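Local structure of sensor protein (3BY9) at residues Leu27-Ser38 with Arg128-Val136; Pro105-Gly113 with Glu141-Lys149. The protein probably senses C4-dicarboxylates such as succinate through this domain of a membrane histidine kinase and probably relays the signal by ATP-dependent phosphorylation of a histidine. One frame throughout, in Å; residues are numbered along the deposited sequence.

Contact 1: Leu27-Ser38 with Arg128-Val136. With CA (calcium ion), chain C.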
loop_
_atom_site.group_PDB
_atom_site.type_symbol
_atom_site.label_atom_id
_atom_site.label_comp_id
_atom_site.label_asym_id
_atom_site.label_seq_id
_atom_site.Cartn_x
_atom_site.Cartn_y
_atom_site.Cartn_z
ATOM N N LEU A 27 -3.219 10.222 -2.135
ATOM C CA LEU A 27 -1.787 9.872 -2.179
ATOM C C LEU A 27 -0.905 11.129 -2.470
ATOM O O LEU A 27 0.229 11.230 -1.995
ATOM C CB LEU A 27 -1.555 8.829 -3.279
ATOM C CG LEU A 27 -2.174 7.458 -2.978
ATOM C CD1 LEU A 27 -2.040 6.585 -4.253
ATOM C CD2 LEU A 27 -1.480 6.807 -1.797
ATOM N N ASP A 28 -1.449 12.086 -3.219
ATOM C CA ASP A 28 -0.682 13.300 -3.594
ATOM C C ASP A 28 -0.274 14.126 -2.382
ATOM O O ASP A 28 0.637 14.970 -2.471
ATOM C CB ASP A 28 -1.523 14.189 -4.556
ATOM C CG ASP A 28 -0.732 15.350 -5.134
ATOM O OD1 ASP A 28 0.263 15.085 -5.834
ATOM O OD2 ASP A 28 -1.116 16.523 -4.876
ATOM N N LYS A 29 -0.944 13.926 -1.254
ATOM C CA LYS A 29 -0.589 14.677 -0.051
ATOM C C LYS A 29 0.662 14.105 0.613
ATOM O O LYS A 29 1.247 14.751 1.496
ATOM C CB LYS A 29 -1.710 14.608 0.973
ATOM C CG LYS A 29 -3.026 15.261 0.477
ATOM C CD LYS A 29 -4.165 14.946 1.416
ATOM C CE LYS A 29 -5.447 15.561 0.912
ATOM N NZ LYS A 29 -6.605 15.098 1.713
ATOM N N TYR A 30 1.076 12.919 0.189
ATOM C CA TYR A 30 2.222 12.257 0.838
ATOM C C TYR A 30 3.381 11.943 -0.103
ATOM O O TYR A 30 4.543 11.832 0.309
ATOM C CB TYR A 30 1.742 10.906 1.423
ATOM C CG TYR A 30 0.689 11.072 2.477
ATOM C CD1 TYR A 30 1.032 11.232 3.787
ATOM C CD2 TYR A 30 -0.671 11.137 2.133
ATOM C CE1 TYR A 30 0.069 11.470 4.778
ATOM C CE2 TYR A 30 -1.640 11.364 3.106
ATOM C CZ TYR A 30 -1.269 11.535 4.420
ATOM O OH TYR A 30 -2.229 11.782 5.411
ATOM N N ALA A 31 3.073 11.793 -1.376
ATOM C CA ALA A 31 4.071 11.295 -2.315
ATOM C C ALA A 31 5.367 12.093 -2.442
ATOM O O ALA A 31 6.401 11.517 -2.733
ATOM C CB ALA A 31 3.434 11.178 -3.728
ATOM N N HIS A 32 5.269 13.402 -2.262
ATOM C CA HIS A 32 6.410 14.280 -2.465
ATOM C C HIS A 32 7.118 14.559 -1.150
ATOM O O HIS A 32 8.131 15.253 -1.163
ATOM C CB HIS A 32 5.930 15.644 -3.003
ATOM C CG HIS A 32 4.890 16.307 -2.135
ATOM N ND1 HIS A 32 3.679 15.710 -1.832
ATOM C CD2 HIS A 32 4.879 17.507 -1.494
ATOM C CE1 HIS A 32 2.971 16.509 -1.053
ATOM N NE2 HIS A 32 3.672 17.608 -0.831
ATOM N N ILE A 33 6.604 14.032 -0.049
ATOM C CA ILE A 33 7.222 14.401 1.232
ATOM C C ILE A 33 8.623 13.828 1.436
ATOM O O ILE A 33 9.500 14.524 1.958
ATOM C CB ILE A 33 6.293 14.046 2.441
ATOM C CG1 ILE A 33 4.913 14.755 2.289
ATOM C CG2 ILE A 33 6.977 14.447 3.761
ATOM C CD1 ILE A 33 5.013 16.326 2.235
ATOM N N PRO A 34 8.874 12.573 1.040
ATOM C CA PRO A 34 10.238 12.053 1.245
ATOM C C PRO A 34 11.258 12.937 0.512
ATOM O O PRO A 34 12.277 13.303 1.084
ATOM C CB PRO A 34 10.158 10.642 0.670
ATOM C CG PRO A 34 8.729 10.223 1.058
ATOM C CD PRO A 34 7.911 11.483 0.730
ATOM N N HIS A 35 10.971 13.326 -0.734
ATOM C CA HIS A 35 11.951 14.166 -1.456
ATOM C C HIS A 35 12.082 15.510 -0.698
ATOM O O HIS A 35 13.189 15.987 -0.462
ATOM C CB HIS A 35 11.483 14.408 -2.895
ATOM C CG HIS A 35 12.446 15.232 -3.723
ATOM N ND1 HIS A 35 12.058 15.907 -4.854
ATOM C CD2 HIS A 35 13.783 15.446 -3.591
ATOM C CE1 HIS A 35 13.119 16.497 -5.396
ATOM N NE2 HIS A 35 14.176 16.235 -4.649
ATOM N N LEU A 36 10.944 16.080 -0.266
ATOM C CA LEU A 36 10.945 17.369 0.414
ATOM C C LEU A 36 11.898 17.433 1.594
ATOM O O LEU A 36 12.639 18.421 1.724
ATOM C CB LEU A 36 9.506 17.710 0.887
ATOM C CG LEU A 36 9.391 18.855 1.908
ATOM C CD1 LEU A 36 9.825 20.149 1.250
ATOM C CD2 LEU A 36 7.965 19.005 2.421
ATOM N N ILE A 37 11.912 16.386 2.419
ATOM C CA ILE A 37 12.753 16.438 3.604
ATOM C C ILE A 37 14.053 15.702 3.483
ATOM O O ILE A 37 14.910 15.813 4.373
ATOM C CB ILE A 37 12.027 15.894 4.888
ATOM C CG1 ILE A 37 11.636 14.403 4.728
ATOM C CG2 ILE A 37 10.707 16.692 5.127
ATOM C CD1 ILE A 37 11.085 13.767 6.029
ATOM N N SER A 38 14.233 15.000 2.373
ATOM C CA SER A 38 15.387 14.110 2.244
ATOM C C SER A 38 16.744 14.717 2.487
ATOM O O SER A 38 17.606 14.079 3.132
ATOM C CB SER A 38 15.374 13.421 0.867
ATOM O OG SER A 38 15.557 14.352 -0.186
ATOM N N ARG A 128 -1.465 -2.132 7.819
ATOM C CA ARG A 128 -1.173 -1.933 6.393
ATOM C C ARG A 128 -0.769 -0.465 6.143
ATOM O O ARG A 128 -1.187 0.446 6.860
ATOM C CB ARG A 128 -2.442 -2.158 5.547
ATOM C CG ARG A 128 -2.938 -3.610 5.468
ATOM C CD ARG A 128 -4.294 -3.659 4.744
ATOM N NE ARG A 128 -5.324 -3.029 5.578
ATOM C CZ ARG A 128 -6.423 -2.436 5.111
ATOM N NH1 ARG A 128 -6.667 -2.391 3.808
ATOM N NH2 ARG A 128 -7.265 -1.825 5.955
ATOM N N GLY A 129 -0.003 -0.243 5.081
ATOM C CA GLY A 129 0.351 1.103 4.723
ATOM C C GLY A 129 0.735 1.226 3.266
ATOM O O GLY A 129 0.943 0.216 2.566
ATOM N N TYR A 130 0.760 2.470 2.796
ATOM C CA TYR A 130 1.278 2.744 1.470
ATOM C C TYR A 130 2.594 3.487 1.826
ATOM O O TYR A 130 2.579 4.464 2.575
ATOM C CB TYR A 130 0.373 3.687 0.699
ATOM C CG TYR A 130 0.681 3.623 -0.771
ATOM C CD1 TYR A 130 0.162 2.614 -1.561
ATOM C CD2 TYR A 130 1.603 4.508 -1.334
ATOM C CE1 TYR A 130 0.552 2.449 -2.895
ATOM C CE2 TYR A 130 1.998 4.368 -2.660
ATOM C CZ TYR A 130 1.483 3.347 -3.433
ATOM O OH TYR A 130 1.952 3.173 -4.730
ATOM N N TYR A 131 3.698 3.073 1.204
ATOM C CA TYR A 131 5.003 3.621 1.529
ATOM C C TYR A 131 5.630 4.381 0.389
ATOM O O TYR A 131 5.608 3.895 -0.754
ATOM C CB TYR A 131 5.975 2.468 1.889
ATOM C CG TYR A 131 5.554 1.591 3.064
ATOM C CD1 TYR A 131 6.205 1.664 4.282
ATOM C CD2 TYR A 131 4.544 0.626 2.921
ATOM C CE1 TYR A 131 5.877 0.808 5.354
ATOM C CE2 TYR A 131 4.222 -0.232 3.984
ATOM C CZ TYR A 131 4.876 -0.136 5.174
ATOM O OH TYR A 131 4.533 -0.951 6.226
ATOM N N TYR A 132 6.163 5.580 0.697
ATOM C CA TYR A 132 6.925 6.344 -0.307
ATOM C C TYR A 132 8.353 6.462 0.240
ATOM O O TYR A 132 8.547 6.803 1.416
ATOM C CB TYR A 132 6.360 7.752 -0.468
ATOM C CG TYR A 132 5.082 7.758 -1.291
ATOM C CD1 TYR A 132 5.140 7.593 -2.672
ATOM C CD2 TYR A 132 3.862 7.931 -0.675
ATOM C CE1 TYR A 132 3.968 7.614 -3.445
ATOM C CE2 TYR A 132 2.681 7.962 -1.422
ATOM C CZ TYR A 132 2.748 7.811 -2.776
ATOM O OH TYR A 132 1.581 7.898 -3.493
ATOM N N ALA A 133 9.355 6.223 -0.605
ATOM C CA ALA A 133 10.739 6.287 -0.127
ATOM C C ALA A 133 11.587 7.090 -1.105
ATOM O O ALA A 133 11.246 7.221 -2.308
ATOM C CB ALA A 133 11.296 4.847 0.009
ATOM N N TYR A 134 12.662 7.668 -0.589
ATOM C CA TYR A 134 13.501 8.507 -1.459
ATOM C C TYR A 134 14.919 8.459 -0.909
ATOM O O TYR A 134 15.132 8.422 0.297
ATOM C CB TYR A 134 12.980 9.962 -1.394
ATOM C CG TYR A 134 13.407 10.793 -2.574
ATOM C CD1 TYR A 134 12.638 10.815 -3.750
ATOM C CD2 TYR A 134 14.579 11.548 -2.530
ATOM C CE1 TYR A 134 13.052 11.567 -4.847
ATOM C CE2 TYR A 134 14.981 12.305 -3.633
ATOM C CZ TYR A 134 14.212 12.303 -4.787
ATOM O OH TYR A 134 14.639 13.037 -5.918
ATOM N N PRO A 135 15.932 8.449 -1.797
ATOM C CA PRO A 135 17.316 8.405 -1.304
ATOM C C PRO A 135 17.760 9.735 -0.648
ATOM O O PRO A 135 17.371 10.820 -1.119
ATOM C CB PRO A 135 18.137 8.152 -2.596
ATOM C CG PRO A 135 17.293 8.886 -3.662
ATOM C CD PRO A 135 15.860 8.434 -3.274
ATOM N N VAL A 136 18.561 9.641 0.425
ATOM C CA VAL A 136 19.128 10.855 1.025
ATOM C C VAL A 136 20.505 10.981 0.375
ATOM O O VAL A 136 21.332 10.087 0.516
ATOM C CB VAL A 136 19.296 10.725 2.526
ATOM C CG1 VAL A 136 20.002 12.016 3.090
ATOM C CG2 VAL A 136 17.888 10.575 3.187
HETATM CA CA CA C . 14.618 19.731 1.823
HETATM O O HOH W 1 15.133 17.792 0.411
HETATM O O HOH W 2 17.994 13.445 -1.534
HETATM O O HOH W 3 13.365 21.693 2.746
#
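The carbonyl oxygen of His-35, whose ring lies on Tyr-134, is gripped three times: by Ser-38 N, by Ser-38 OG at 2.9 Å, and by water 1. Both Ser-38 groups come from the same face of the carbonyl plane. They sit at the end of the segment carrying helix 33-38, which packs on strand 128-138 in the five-stranded antiparallel sheet of one of the two PAS-like modules of this sensor domain; the segment axes cross at -28°. With chi1 at 66°, between backbone N and carbonyl carbon, Ser-38 OG can turn back to His-35 O and also accept from water 2, which donates in turn to Pro-135 O and so bridges the two segments. Water 1 is a ligand of calcium, which also takes Leu-36 O at 2.4 Å and Asp-40.

The His-35 and Tyr-134 side chains run side by side in one direction, and their rings form an offset stack with centroids 4.4 Å apart. His-35 CB stands over the centre of the tyrosine ring, while Pro-135 CD covers the opposite face, so the phenol is sandwiched. Pro-34 wedges in next, its CG 3.4 Å from Tyr-132 O and its CB on Tyr-134 CB. Farther back, Ala-31 CA sits squarely over the Tyr-132 ring, 3.5 Å from the centroid. Leu-27 crosses Tyr-132 and Tyr-130 at about right angles, its CB 3.3 Å from Tyr-132 OH and its CD2 over a face of Tyr-130, whose OH bonds to Gln-117. At the far end, Ser-38 O is buried without a polar partner, facing Val-136 CG1 at 3.2 Å.

Contact 2: Pro105-Gly113 with Glu141-Lys149. With SIN (succinic acid), chain E.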
loop_
_atom_site.group_PDB
_atom_site.type_symbol
_atom_site.label_atom_id
_atom_site.label_comp_id
_atom_site.label_asym_id
_atom_site.label_seq_id
_atom_site.Cartn_x
_atom_site.Cartn_y
_atom_site.Cartn_z
ATOM N N PRO A 105 11.195 -3.938 -0.532
ATOM C CA PRO A 105 11.477 -3.330 -1.850
ATOM C C PRO A 105 11.650 -1.821 -1.811
ATOM O O PRO A 105 12.448 -1.273 -2.554
ATOM C CB PRO A 105 10.246 -3.716 -2.659
ATOM C CG PRO A 105 9.957 -5.124 -2.145
ATOM C CD PRO A 105 10.108 -4.946 -0.619
ATOM N N TYR A 106 10.892 -1.114 -0.961
ATOM C CA TYR A 106 11.069 0.332 -0.986
ATOM C C TYR A 106 12.473 0.738 -0.556
ATOM O O TYR A 106 12.970 1.776 -1.024
ATOM C CB TYR A 106 9.967 1.048 -0.169
ATOM C CG TYR A 106 9.936 0.698 1.315
ATOM C CD1 TYR A 106 10.907 1.207 2.208
ATOM C CD2 TYR A 106 8.921 -0.114 1.839
ATOM C CE1 TYR A 106 10.861 0.910 3.593
ATOM C CE2 TYR A 106 8.879 -0.415 3.220
ATOM C CZ TYR A 106 9.854 0.097 4.084
ATOM O OH TYR A 106 9.846 -0.233 5.442
ATOM N N PHE A 107 13.150 -0.055 0.276
ATOM C CA PHE A 107 14.483 0.349 0.669
ATOM C C PHE A 107 15.449 -0.111 -0.483
ATOM O O PHE A 107 16.321 0.637 -0.924
ATOM C CB PHE A 107 14.914 -0.363 1.966
ATOM C CG PHE A 107 16.354 -0.077 2.335
ATOM C CD1 PHE A 107 16.690 1.117 2.972
ATOM C CD2 PHE A 107 17.377 -0.933 1.901
ATOM C CE1 PHE A 107 17.996 1.496 3.189
ATOM C CE2 PHE A 107 18.710 -0.579 2.097
ATOM C CZ PHE A 107 19.025 0.656 2.752
ATOM N N TYR A 108 15.277 -1.350 -0.923
ATOM C CA TYR A 108 16.148 -1.903 -1.987
ATOM C C TYR A 108 16.158 -0.993 -3.203
ATOM O O TYR A 108 17.245 -0.700 -3.793
ATOM C CB TYR A 108 15.586 -3.289 -2.387
ATOM C CG TYR A 108 16.310 -3.976 -3.531
ATOM C CD1 TYR A 108 17.625 -4.439 -3.388
ATOM C CD2 TYR A 108 15.656 -4.219 -4.720
ATOM C CE1 TYR A 108 18.270 -5.132 -4.423
ATOM C CE2 TYR A 108 16.273 -4.914 -5.779
ATOM C CZ TYR A 108 17.578 -5.366 -5.621
ATOM O OH TYR A 108 18.186 -6.045 -6.674
ATOM N N LEU A 109 14.962 -0.538 -3.604
ATOM C CA LEU A 109 14.905 0.318 -4.793
ATOM C C LEU A 109 15.394 1.728 -4.533
ATOM O O LEU A 109 16.089 2.319 -5.366
ATOM C CB LEU A 109 13.497 0.410 -5.350
ATOM C CG LEU A 109 12.887 -0.980 -5.694
ATOM C CD1 LEU A 109 11.394 -0.841 -6.057
ATOM C CD2 LEU A 109 13.693 -1.630 -6.845
ATOM N N SER A 110 15.088 2.289 -3.364
ATOM C CA SER A 110 15.529 3.669 -3.170
ATOM C C SER A 110 16.990 3.840 -2.783
ATOM O O SER A 110 17.568 4.926 -3.008
ATOM C CB SER A 110 14.629 4.371 -2.134
ATOM O OG SER A 110 13.347 4.617 -2.713
ATOM N N ILE A 111 17.611 2.806 -2.217
ATOM C CA ILE A 111 19.015 2.964 -1.851
ATOM C C ILE A 111 19.814 2.956 -3.159
ATOM O O ILE A 111 20.988 3.348 -3.181
ATOM C CB ILE A 111 19.490 1.865 -0.847
ATOM C CG1 ILE A 111 20.812 2.299 -0.180
ATOM C CG2 ILE A 111 19.584 0.465 -1.517
ATOM C CD1 ILE A 111 20.669 3.461 0.850
ATOM N N ALA A 112 19.147 2.581 -4.252
ATOM C CA ALA A 112 19.824 2.582 -5.590
ATOM C C ALA A 112 19.650 3.981 -6.241
ATOM O O ALA A 112 19.989 4.219 -7.424
ATOM C CB ALA A 112 19.222 1.513 -6.486
ATOM N N GLY A 113 19.062 4.902 -5.497
ATOM C CA GLY A 113 18.957 6.273 -5.978
ATOM C C GLY A 113 17.697 6.737 -6.641
ATOM O O GLY A 113 17.684 7.821 -7.216
ATOM N N GLU A 141 26.693 11.492 -2.787
ATOM C CA GLU A 141 26.689 10.115 -2.321
ATOM C C GLU A 141 25.332 9.755 -1.721
ATOM O O GLU A 141 24.745 10.575 -1.024
ATOM C CB GLU A 141 27.723 9.936 -1.218
ATOM C CG GLU A 141 29.150 10.243 -1.642
ATOM C CD GLU A 141 30.033 9.015 -1.552
ATOM O OE1 GLU A 141 29.691 8.000 -2.198
ATOM O OE2 GLU A 141 31.063 9.060 -0.837
ATOM N N ILE A 142 24.900 8.515 -1.925
ATOM C CA ILE A 142 23.634 8.097 -1.292
ATOM C C ILE A 142 24.020 7.644 0.115
ATOM O O ILE A 142 24.782 6.685 0.284
ATOM C CB ILE A 142 22.975 6.937 -2.083
ATOM C CG1 ILE A 142 22.535 7.453 -3.468
ATOM C CG2 ILE A 142 21.725 6.421 -1.296
ATOM C CD1 ILE A 142 22.083 6.348 -4.450
ATOM N N LEU A 143 23.443 8.283 1.142
ATOM C CA LEU A 143 23.752 7.966 2.526
ATOM C C LEU A 143 22.660 7.172 3.246
ATOM O O LEU A 143 22.919 6.648 4.313
ATOM C CB LEU A 143 23.927 9.281 3.309
ATOM C CG LEU A 143 24.995 10.257 2.851
ATOM C CD1 LEU A 143 24.950 11.484 3.847
ATOM C CD2 LEU A 143 26.338 9.601 2.927
ATOM N N GLY A 144 21.468 7.069 2.656
ATOM C CA GLY A 144 20.393 6.362 3.353
ATOM C C GLY A 144 19.084 6.593 2.601
ATOM O O GLY A 144 19.073 7.063 1.471
ATOM N N VAL A 145 17.972 6.299 3.262
ATOM C CA VAL A 145 16.660 6.405 2.623
ATOM C C VAL A 145 15.685 6.971 3.647
ATOM O O VAL A 145 15.720 6.568 4.818
ATOM C CB VAL A 145 16.131 4.979 2.238
ATOM C CG1 VAL A 145 14.633 5.027 1.785
ATOM C CG2 VAL A 145 16.956 4.412 1.059
ATOM N N ILE A 146 14.840 7.899 3.195
ATOM C CA ILE A 146 13.780 8.442 4.081
ATOM C C ILE A 146 12.447 7.868 3.550
ATOM O O ILE A 146 12.227 7.771 2.326
ATOM C CB ILE A 146 13.833 10.000 4.058
ATOM C CG1 ILE A 146 12.664 10.576 4.884
ATOM C CG2 ILE A 146 13.669 10.550 2.654
ATOM C CD1 ILE A 146 12.731 10.262 6.376
ATOM N N VAL A 147 11.580 7.455 4.489
ATOM C CA VAL A 147 10.316 6.784 4.146
ATOM C C VAL A 147 9.151 7.434 4.852
ATOM O O VAL A 147 9.260 7.827 6.016
ATOM C CB VAL A 147 10.342 5.316 4.642
ATOM C CG1 VAL A 147 9.069 4.583 4.149
ATOM C CG2 VAL A 147 11.612 4.575 4.094
ATOM N N VAL A 148 8.052 7.585 4.131
ATOM C CA VAL A 148 6.816 8.063 4.773
ATOM C C VAL A 148 5.803 6.912 4.547
ATOM O O VAL A 148 5.650 6.456 3.421
ATOM C CB VAL A 148 6.310 9.320 4.049
ATOM C CG1 VAL A 148 4.840 9.641 4.473
ATOM C CG2 VAL A 148 7.168 10.529 4.489
ATOM N N LYS A 149 5.124 6.476 5.609
ATOM C CA LYS A 149 4.100 5.430 5.510
ATOM C C LYS A 149 2.760 6.077 5.814
ATOM O O LYS A 149 2.601 6.730 6.838
ATOM C CB LYS A 149 4.378 4.324 6.529
ATOM C CG LYS A 149 3.308 3.236 6.549
ATOM C CD LYS A 149 3.575 2.270 7.733
ATOM C CE LYS A 149 2.484 1.151 7.740
ATOM N NZ LYS A 149 2.727 0.271 8.954
HETATM C C1 SIN E . 5.982 -1.230 9.674
HETATM O O1 SIN E . 5.361 -0.594 8.757
HETATM O O2 SIN E . 5.371 -1.771 10.637
HETATM C C2 SIN E . 7.508 -1.374 9.633
HETATM C C3 SIN E . 8.078 -1.076 8.234
HETATM C C4 SIN E . 7.824 -2.185 7.230
HETATM O O3 SIN E . 8.243 -2.025 6.043
HETATM O O4 SIN E . 7.179 -3.212 7.588
#
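Tyr-106 lays a face of its ring over Val-147, crossing it at about a right angle: Val-147 CG1 lies under the face, and CG2 is 3.8 Å from Tyr-106 CE1. The tyrosine's CG stands between its backbone N and carbonyl carbon (chi1 62°), which swings the ring across the strand and carries the phenol to the ligand pocket of this PAS-like module. There succinate meets the ring edge, its O3 in the ring plane and only 2.5 Å from Tyr-106 OH, a very short hydrogen bond. The other carboxylate is met by Lys-149, whose fully extended chain brings NZ to 2.8 Å from succinate O1, where its positive charge would favour the anion. The two segments thus hold opposite ends of the diacid, and Arg-104, Ser-123, Thr-124, Ser-125 and Tyr-131 complete the site. Tyr-106 OH also bonds to Tyr-76, and Lys-149 NZ to Gln-127 O, so each group has a second partner.

Away from the ligand the contact is van der Waals packing. Val-145 is its hub: CG2 touches Phe-107 CE1 at 3.8 Å and reaches the backbone N of Ile-111, while CG1 faces CB of Ser-110, whose OG bonds to Ser-116. Ile-111 CD1 touches both Val-145 CG2 and Ile-142 CG2, 3.8 Å from each. Where the chain leaves the helix, Gly-113 takes a positive phi of 97° and its CA packs tightly on Ile-142 CD1 at 3.5 Å. The axes of helix 105-110 and segment 141-149 make 142°, obliquely antiparallel, over a sheet in which strand 141-150 lies between strands 74-79 and 128-138, with Ile-146 and Val-148 turned to helix 33-38 behind it.

Both contacts are largely buried and rest on neighbouring strands of one antiparallel sheet, with helix 33-38 on one side and helix 105-110 on the other. The strands are joined directly: Val-136 N of contact 1 and Gly-144 O of contact 2 lie 2.8 Å apart, a probable hydrogen bond. Contact 1 is built from one ring stack and CH-pi contacts of tyrosines, and its end at His-35 and Ser-38 is bridged by water and linked to calcium through water 1. Contact 2 sets branched aliphatic side chains against two aromatic rings and becomes polar at the succinate pocket. Tyr-131 ties them together: it belongs to the strand of contact 1, yet stacks on Tyr-106 and bonds to the ligand.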